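Local atomic coordinates of endoglucanase EG-II (Hypocrea jecorina, PDB entry 3QR3), a protein that is an endo-1,4-beta-glucanase (cellulase) of glycosyl hydrolase family 5, cutting internal beta-1,4-glucosidic bonds in cellulose. Residues M57-L62 / Y99-I104; N106-N111 / G145-P150. All blocks are in the same frame, centred on the assembly; numbering follows the deposited sequence.

Contact 1 (M57-L62 / Y99-I104); sequences MTIFRL and YCIVDI
Arg61 lays its guanidinium flat against the carboxylate of Asp103, two residues beyond its strand partner Ile101. The two planes are only 15° apart, and Asp103 OD2 sits 3.2 Å above the guanidinium plane, offset toward its rim. The salt bridge, Arg61 NH2 to Asp103 OD1 at 3.2 Å, is therefore one of stacked charges with no N-H aimed at the oxygen. The hydrogen-bonding partners of Arg61 lie elsewhere: Asn9 for NH1, which also forms a salt bridge to Glu260, and Asn148 for NH2, while Asp103 OD2 is hydrogen-bonded to His105 ND1. With CG trans to the backbone nitrogen (chi1 -176°) and the chain extended as far as NE, Arg61 passes over Ile101, its CG 3.9 Å from Ile101 CB, before reaching the acid.

On the same face of the sheet Ile59 and Ile101 cross at an angle and meet through their terminal methyls, CD1 to CD1 at 3.7 Å. Ile59 CD1 also lies beside Tyr99 CB, whereas the Tyr99 ring leads away from strand 59-62 and meets the ring of Phe5. Phe60, Cys100, Leu62 and Val102 occupy the other face. There Phe60 packs on helix 44-55, Leu62 on Leu89 and Val90 of helix 80-95, and Cys100 is tied to that helix by a disulfide with Cys93.

Between the two layers of side chains the backbones run parallel, Ile59 beside Tyr99 through Leu62 beside Val102. The hydrogen bonds Ile101 N to Phe60 O (2.8 Å) and Leu62 N to Ile101 O (2.7 Å) lie mid-ladder; Asp103 N to Leu62 O (3.4 Å) is weak, and Tyr86 OH also bonds Leu62 O. Two neighbouring parallel strands joined through helix 80-95 form a beta-alpha-beta crossover, the repeating unit of the TIM barrel.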
# COMPACT_ATOMS: atom_id res chain seq x y z
N MET A 57 9.33 -13.17 -2.10
CA MET A 57 8.67 -11.87 -2.19
C MET A 57 9.62 -10.75 -2.55
O MET A 57 10.79 -10.75 -2.15
CB MET A 57 7.93 -11.57 -0.89
CG MET A 57 6.70 -12.44 -0.74
SD MET A 57 5.88 -12.19 0.82
CE MET A 57 4.55 -13.38 0.63
N THR A 58 9.11 -9.77 -3.29
CA THR A 58 9.95 -8.71 -3.84
C THR A 58 9.44 -7.30 -3.55
O THR A 58 10.05 -6.31 -3.97
CB THR A 58 10.07 -8.88 -5.35
OG1 THR A 58 8.76 -9.13 -5.89
CG2 THR A 58 10.97 -10.07 -5.68
N ILE A 59 8.33 -7.20 -2.85
CA ILE A 59 7.82 -5.89 -2.48
C ILE A 59 7.18 -5.90 -1.09
O ILE A 59 6.62 -6.91 -0.66
CB ILE A 59 6.81 -5.38 -3.54
CG1 ILE A 59 6.53 -3.88 -3.36
CG2 ILE A 59 5.53 -6.21 -3.51
CD1 ILE A 59 6.03 -3.19 -4.61
N PHE A 60 7.31 -4.79 -0.37
CA PHE A 60 6.58 -4.60 0.89
C PHE A 60 5.97 -3.23 0.91
O PHE A 60 6.50 -2.29 0.34
CB PHE A 60 7.49 -4.83 2.10
CG PHE A 60 8.09 -6.20 2.11
CD1 PHE A 60 7.33 -7.29 2.46
CD2 PHE A 60 9.39 -6.40 1.69
CE1 PHE A 60 7.85 -8.58 2.43
CE2 PHE A 60 9.93 -7.68 1.66
CZ PHE A 60 9.16 -8.77 2.03
N ARG A 61 4.81 -3.13 1.56
CA ARG A 61 4.14 -1.86 1.72
C ARG A 61 4.20 -1.51 3.19
O ARG A 61 3.95 -2.36 4.05
CB ARG A 61 2.69 -2.00 1.27
CG ARG A 61 1.87 -0.72 1.29
CD ARG A 61 0.68 -0.92 0.37
NE ARG A 61 -0.27 0.18 0.30
CZ ARG A 61 -1.34 0.31 1.08
NH1 ARG A 61 -1.57 -0.57 2.06
NH2 ARG A 61 -2.16 1.33 0.90
N LEU A 62 4.55 -0.26 3.48
CA LEU A 62 4.81 0.17 4.86
C LEU A 62 3.87 1.31 5.24
O LEU A 62 4.23 2.50 5.11
CB LEU A 62 6.26 0.61 5.02
CG LEU A 62 7.36 -0.34 4.49
CD1 LEU A 62 8.75 0.23 4.78
CD2 LEU A 62 7.23 -1.72 5.11
N TYR A 99 11.36 -3.76 -3.45
CA TYR A 99 10.74 -2.45 -3.60
C TYR A 99 9.93 -2.18 -2.35
O TYR A 99 9.37 -3.11 -1.75
CB TYR A 99 9.83 -2.44 -4.82
CG TYR A 99 10.56 -2.13 -6.09
CD1 TYR A 99 11.41 -3.06 -6.66
CD2 TYR A 99 10.38 -0.91 -6.73
CE1 TYR A 99 12.08 -2.78 -7.84
CE2 TYR A 99 11.05 -0.62 -7.90
CZ TYR A 99 11.90 -1.56 -8.45
OH TYR A 99 12.56 -1.27 -9.62
N CYS A 100 9.85 -0.91 -1.96
CA CYS A 100 9.23 -0.55 -0.69
C CYS A 100 8.24 0.58 -0.86
O CYS A 100 8.61 1.71 -1.20
CB CYS A 100 10.30 -0.17 0.33
SG CYS A 100 10.10 -1.02 1.91
N ILE A 101 6.97 0.28 -0.61
CA ILE A 101 5.91 1.27 -0.78
C ILE A 101 5.67 2.06 0.49
O ILE A 101 5.27 1.51 1.53
CB ILE A 101 4.58 0.62 -1.22
CG1 ILE A 101 4.77 -0.23 -2.48
CG2 ILE A 101 3.52 1.70 -1.46
CD1 ILE A 101 3.52 -1.00 -2.89
N VAL A 102 5.94 3.36 0.41
CA VAL A 102 5.64 4.28 1.50
C VAL A 102 4.17 4.64 1.36
O VAL A 102 3.77 5.24 0.36
CB VAL A 102 6.54 5.53 1.42
CG1 VAL A 102 6.08 6.61 2.43
CG2 VAL A 102 7.99 5.15 1.65
N ASP A 103 3.36 4.23 2.33
CA ASP A 103 1.91 4.39 2.22
C ASP A 103 1.38 5.31 3.31
O ASP A 103 1.47 4.99 4.49
CB ASP A 103 1.21 3.02 2.31
CG ASP A 103 -0.22 3.11 2.85
OD1 ASP A 103 -0.99 3.96 2.36
OD2 ASP A 103 -0.56 2.32 3.76
N ILE A 104 0.86 6.46 2.90
CA ILE A 104 0.25 7.40 3.85
C ILE A 104 -1.18 6.93 4.12
O ILE A 104 -2.03 7.00 3.25
CB ILE A 104 0.27 8.84 3.30
CG1 ILE A 104 1.71 9.25 2.99
CG2 ILE A 104 -0.31 9.81 4.32
CD1 ILE A 104 2.63 9.26 4.21

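Contact 2 (N106-N111 / G145-P150); sequences NYARWN and GIMNEP
Tyr107 and Asn148 lie alongside each other, pointing the same way, with the amide on end over the ring. Asn148 ND2 stands 3.5 Å above one ring face, offset toward the CZ and CE2 rim, and the two planes are 81° apart. Glu149 runs beside the same ring with its carboxylate steeply turned against it: Glu149 CB lies 3.7 Å from Tyr107 CD2, and OE1 is equally near CE2.

The main chains touch as well. Tyr107 N makes a bent, weak hydrogen bond to Asn148 O (2.9 Å, 122° at the hydrogen), and Tyr107 CA is directed at Glu149 O. Met147 folds back at its second and third torsions, which brings SD to Ala108 N, from which it takes a weak hydrogen bond (3.2 Å). Ala108 CB rests on Pro150 CB, 3.9 Å away.

Asn148-Glu149-Pro150, after the fourth strand of the barrel, matches the Asn-Glu-Pro signature of family 5; in relatives its glutamate is the general acid/base, a role Glu149 probably shares.

The next shell sets both loops. A type I' turn from Asn106 to Arg109 puts Tyr107 and Ala108 at positive phi and is closed by Arg109 N to Asn106 O. Arg109 then curls back, NH1 reaching Tyr107 O at 2.9 Å in the guanidinium plane and also His151 O, so that it clasps the two loops together. Asn148 OD1 has Arg61 as its partner, Glu149 OE2 is bonded to His219 ND1, and Gln187 holds Glu149 N. Trp158 of helix 155-171 packs against Met147 and Pro150.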
# COMPACT_ATOMS: atom_id res chain seq x y z
N ASN A 106 -4.20 7.53 5.25
CA ASN A 106 -5.07 8.61 5.74
C ASN A 106 -6.44 8.84 5.09
O ASN A 106 -7.13 9.79 5.44
CB ASN A 106 -4.31 9.92 5.80
CG ASN A 106 -3.55 10.09 7.09
OD1 ASN A 106 -3.98 10.83 7.97
ND2 ASN A 106 -2.42 9.42 7.20
N TYR A 107 -6.82 7.99 4.15
CA TYR A 107 -8.16 8.04 3.56
C TYR A 107 -8.47 9.42 2.97
O TYR A 107 -9.62 9.85 2.99
CB TYR A 107 -9.20 7.63 4.61
CG TYR A 107 -8.88 6.30 5.25
CD1 TYR A 107 -8.06 6.22 6.37
CD2 TYR A 107 -9.37 5.11 4.72
CE1 TYR A 107 -7.75 5.01 6.95
CE2 TYR A 107 -9.07 3.88 5.30
CZ TYR A 107 -8.26 3.84 6.42
OH TYR A 107 -7.95 2.64 7.00
N ALA A 108 -7.44 10.08 2.47
CA ALA A 108 -7.55 11.40 1.82
C ALA A 108 -7.97 12.47 2.81
O ALA A 108 -8.50 13.51 2.42
CB ALA A 108 -8.50 11.35 0.62
N ARG A 109 -7.72 12.23 4.08
CA ARG A 109 -8.23 13.08 5.13
C ARG A 109 -7.20 13.38 6.21
O ARG A 109 -6.22 12.64 6.38
CB ARG A 109 -9.46 12.43 5.77
CG ARG A 109 -10.74 12.53 4.94
CD ARG A 109 -11.83 11.64 5.54
NE ARG A 109 -13.11 11.77 4.84
CZ ARG A 109 -13.37 11.25 3.65
NH1 ARG A 109 -12.44 10.56 3.00
NH2 ARG A 109 -14.57 11.41 3.11
N TRP A 110 -7.42 14.47 6.93
CA TRP A 110 -6.67 14.74 8.15
C TRP A 110 -7.69 15.11 9.22
O TRP A 110 -8.37 16.14 9.11
CB TRP A 110 -5.67 15.87 7.89
CG TRP A 110 -4.99 16.48 9.10
CD1 TRP A 110 -5.52 17.39 9.98
CD2 TRP A 110 -3.63 16.28 9.50
NE1 TRP A 110 -4.58 17.75 10.92
CE2 TRP A 110 -3.41 17.08 10.65
CE3 TRP A 110 -2.57 15.50 9.01
CZ2 TRP A 110 -2.18 17.11 11.32
CZ3 TRP A 110 -1.35 15.53 9.68
CH2 TRP A 110 -1.17 16.33 10.83
N ASN A 111 -7.84 14.25 10.22
CA ASN A 111 -8.79 14.48 11.31
C ASN A 111 -10.19 14.86 10.82
O ASN A 111 -10.80 15.81 11.30
CB ASN A 111 -8.26 15.54 12.29
CG ASN A 111 -6.94 15.13 12.92
OD1 ASN A 111 -6.58 13.96 12.91
ND2 ASN A 111 -6.20 16.10 13.45
N GLY A 145 3.43 5.75 -2.37
CA GLY A 145 2.02 5.40 -2.21
C GLY A 145 1.22 6.59 -1.70
O GLY A 145 0.96 6.74 -0.49
N ILE A 146 0.82 7.43 -2.65
CA ILE A 146 0.28 8.76 -2.36
C ILE A 146 -0.75 8.81 -1.23
O ILE A 146 -0.67 9.68 -0.35
CB ILE A 146 -0.29 9.39 -3.65
CG1 ILE A 146 0.85 9.71 -4.61
CG2 ILE A 146 -1.09 10.65 -3.34
CD1 ILE A 146 0.42 10.51 -5.86
N MET A 147 -1.70 7.89 -1.24
CA MET A 147 -2.77 7.92 -0.26
C MET A 147 -3.52 6.60 -0.18
O MET A 147 -3.87 6.01 -1.20
CB MET A 147 -3.75 9.06 -0.55
CG MET A 147 -4.89 9.18 0.47
SD MET A 147 -4.30 9.42 2.16
CE MET A 147 -3.24 10.84 1.92
N ASN A 148 -3.77 6.15 1.04
CA ASN A 148 -4.54 4.94 1.26
C ASN A 148 -6.04 5.24 1.23
O ASN A 148 -6.53 6.09 1.98
CB ASN A 148 -4.15 4.32 2.60
CG ASN A 148 -4.89 3.03 2.88
OD1 ASN A 148 -4.60 2.00 2.28
ND2 ASN A 148 -5.84 3.07 3.82
N GLU A 149 -6.76 4.55 0.36
CA GLU A 149 -8.23 4.49 0.37
C GLU A 149 -9.00 5.81 0.48
O GLU A 149 -9.80 6.00 1.41
CB GLU A 149 -8.71 3.49 1.43
CG GLU A 149 -8.27 2.07 1.07
CD GLU A 149 -8.98 0.99 1.86
OE1 GLU A 149 -9.75 1.33 2.77
OE2 GLU A 149 -8.77 -0.20 1.53
N PRO A 150 -8.79 6.73 -0.49
CA PRO A 150 -9.72 7.85 -0.59
C PRO A 150 -11.13 7.30 -0.71
O PRO A 150 -11.33 6.25 -1.34
CB PRO A 150 -9.32 8.53 -1.91
CG PRO A 150 -7.87 8.18 -2.09
CD PRO A 150 -7.79 6.75 -1.58

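How the contacts relate
Contact 1 lies near the middle of the barrel and contact 2 at the C-terminal end of its strands, with centres about 16 Å apart. Strand 99-104 supplies one side of contact 1 and leads directly into 106-111, while a probable hydrogen bond from Gly145 N to Val102 O at 2.8 Å ties it to the next strand, which opens the 145-150 segment. The side chains join too: Arg61 NH2 reaches Asn148 OD1 at 2.9 Å in a probable hydrogen bond, and Asp103 OD1 packs 3.2 Å from Asn148 CB. Contact 1 thus probably positions the amide beside Glu149 in the probable active-site cleft; a sulfate, probably from the crystallisation liquor, lies about 4 Å from the Glu149 side chain.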